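Local atomic coordinates of glucoamylase (PDB entry 1LF6), a protein that hydrolyses terminal alpha-1,4-linked glucose residues from the non-reducing ends of glucan chains, releasing beta-D-glucose. Residues 322-327 with 335-340. Residues are numbered along the deposited sequence; the frame is centred on the assembly and turned at random.
Sequences SIPWGD and GGYHLV
The long loop between helices 296-306 and 342-355 of the catalytic (alpha/alpha) barrel folds back on itself here, and Pro324 meets Tyr337 beside the probable substrate site. Pro324 CG lies 3.4 Å from Tyr337 CE1, and the proline ring crosses the phenol obliquely. Tyr337 has CG anti to its carbonyl carbon (chi1 -75°), which turns the ring to the proline. Its OH is hydrogen-bonded to Glu636 and Tyr581.

A water links the two segments. The water donates to Ser322 O at 2.7 Å and accepts from Tyr337 N at 3.1 Å. The same water hydrogen-bonds His338 ND1 at 2.9 Å, in plane at the imidazole edge. His338 CE1 sits 3.0 Å from Ser322 O and 3.8 Å from Ile323 CG1; the Ile323 and His338 side chains cross at about a right angle. His338 NE2 is hydrogen-bonded to Tyr63 OH. A leucine in place of His338 would probably cost the water one of its three partners and Tyr63 OH its bond to NE2.

Ile323 to Gly326 form a type II beta turn carrying Trp325, a substrate-binding residue by similarity. Tyr337 lies about 7 Å, side chain to side chain, from the likely proton donor Glu438. The loop probably borders the sugar pocket, as in family 15 glycoside hydrolases.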
loop_
_atom_site.group_PDB
_atom_site.type_symbol
_atom_site.label_atom_id
_atom_site.label_comp_id
_atom_site.label_asym_id
_atom_site.label_seq_id
_atom_site.Cartn_x
_atom_site.Cartn_y
_atom_site.Cartn_z
ATOM N N SER A 322 4.410 0.464 -0.151
ATOM C CA SER A 322 5.274 1.225 -1.035
ATOM C C SER A 322 5.726 2.505 -0.353
ATOM O O SER A 322 5.256 2.838 0.733
ATOM C CB SER A 322 4.552 1.570 -2.344
ATOM O OG SER A 322 3.473 2.467 -2.135
ATOM N N ILE A 323 6.645 3.211 -0.998
ATOM C CA ILE A 323 7.170 4.468 -0.489
ATOM C C ILE A 323 6.971 5.498 -1.596
ATOM O O ILE A 323 7.870 5.736 -2.401
ATOM C CB ILE A 323 8.665 4.336 -0.162
ATOM C CG1 ILE A 323 8.857 3.232 0.880
ATOM C CG2 ILE A 323 9.215 5.667 0.331
ATOM C CD1 ILE A 323 10.293 2.866 1.132
ATOM N N PRO A 324 5.784 6.124 -1.646
ATOM C CA PRO A 324 5.452 7.129 -2.662
ATOM C C PRO A 324 6.579 8.081 -3.038
ATOM O O PRO A 324 7.277 8.617 -2.176
ATOM C CB PRO A 324 4.236 7.849 -2.068
ATOM C CG PRO A 324 4.345 7.582 -0.598
ATOM C CD PRO A 324 4.789 6.146 -0.564
ATOM N N TRP A 325 6.748 8.271 -4.343
ATOM C CA TRP A 325 7.778 9.153 -4.868
ATOM C C TRP A 325 9.123 8.822 -4.231
ATOM O O TRP A 325 9.955 9.706 -4.005
ATOM C CB TRP A 325 7.387 10.608 -4.598
ATOM C CG TRP A 325 6.040 10.947 -5.171
ATOM C CD1 TRP A 325 5.714 11.046 -6.495
ATOM C CD2 TRP A 325 4.823 11.171 -4.442
ATOM N NE1 TRP A 325 4.374 11.314 -6.634
ATOM C CE2 TRP A 325 3.801 11.396 -5.393
ATOM C CE3 TRP A 325 4.497 11.202 -3.077
ATOM C CZ2 TRP A 325 2.473 11.649 -5.025
ATOM C CZ3 TRP A 325 3.174 11.453 -2.710
ATOM C CH2 TRP A 325 2.180 11.673 -3.683
ATOM N N GLY A 326 9.323 7.534 -3.952
ATOM C CA GLY A 326 10.557 7.071 -3.341
ATOM C C GLY A 326 11.792 7.508 -4.101
ATOM O O GLY A 326 12.849 7.728 -3.506
ATOM N N ASP A 327 11.659 7.630 -5.418
ATOM C CA ASP A 327 12.766 8.050 -6.271
ATOM C C ASP A 327 13.323 9.383 -5.777
ATOM O O ASP A 327 14.527 9.636 -5.862
ATOM C CB ASP A 327 12.284 8.200 -7.716
ATOM C CG ASP A 327 13.386 8.649 -8.656
ATOM O OD1 ASP A 327 13.064 9.092 -9.779
ATOM O OD2 ASP A 327 14.575 8.554 -8.277
ATOM N N GLY A 335 8.611 5.269 5.797
ATOM C CA GLY A 335 7.515 4.323 5.911
ATOM C C GLY A 335 6.224 5.030 6.282
ATOM O O GLY A 335 5.528 4.628 7.217
ATOM N N GLY A 336 5.912 6.099 5.551
ATOM C CA GLY A 336 4.702 6.858 5.809
ATOM C C GLY A 336 3.442 6.025 5.663
ATOM O O GLY A 336 2.582 6.040 6.542
ATOM N N TYR A 337 3.325 5.298 4.555
ATOM C CA TYR A 337 2.154 4.458 4.320
ATOM C C TYR A 337 2.255 3.106 5.026
ATOM O O TYR A 337 1.354 2.274 4.920
ATOM C CB TYR A 337 1.936 4.244 2.815
ATOM C CG TYR A 337 1.357 5.446 2.102
ATOM C CD1 TYR A 337 2.112 6.604 1.915
ATOM C CD2 TYR A 337 0.037 5.440 1.645
ATOM C CE1 TYR A 337 1.568 7.725 1.294
ATOM C CE2 TYR A 337 -0.516 6.557 1.023
ATOM C CZ TYR A 337 0.257 7.695 0.853
ATOM O OH TYR A 337 -0.275 8.808 0.247
ATOM N N HIS A 338 3.354 2.885 5.743
ATOM C CA HIS A 338 3.538 1.628 6.465
ATOM C C HIS A 338 3.009 1.778 7.884
ATOM O O HIS A 338 3.471 1.107 8.806
ATOM C CB HIS A 338 5.012 1.224 6.500
ATOM C CG HIS A 338 5.590 0.948 5.148
ATOM N ND1 HIS A 338 5.883 1.947 4.244
ATOM C CD2 HIS A 338 5.900 -0.217 4.532
ATOM C CE1 HIS A 338 6.350 1.411 3.130
ATOM N NE2 HIS A 338 6.371 0.098 3.279
ATOM N N LEU A 339 2.040 2.671 8.045
ATOM C CA LEU A 339 1.424 2.914 9.336
ATOM C C LEU A 339 0.004 2.378 9.293
ATOM O O LEU A 339 -0.504 2.040 8.223
ATOM C CB LEU A 339 1.414 4.415 9.645
ATOM C CG LEU A 339 2.801 5.042 9.811
ATOM C CD1 LEU A 339 2.695 6.561 9.868
ATOM C CD2 LEU A 339 3.444 4.493 11.075
ATOM N N VAL A 340 -0.629 2.295 10.456
ATOM C CA VAL A 340 -1.990 1.790 10.549
ATOM C C VAL A 340 -2.951 2.933 10.825
ATOM O O VAL A 340 -2.814 3.643 11.821
ATOM C CB VAL A 340 -2.131 0.742 11.696
ATOM C CG1 VAL A 340 -3.553 0.177 11.721
ATOM C CG2 VAL A 340 -1.120 -0.383 11.511
HETATM O O HOH W 1 5.701 4.424 2.821
#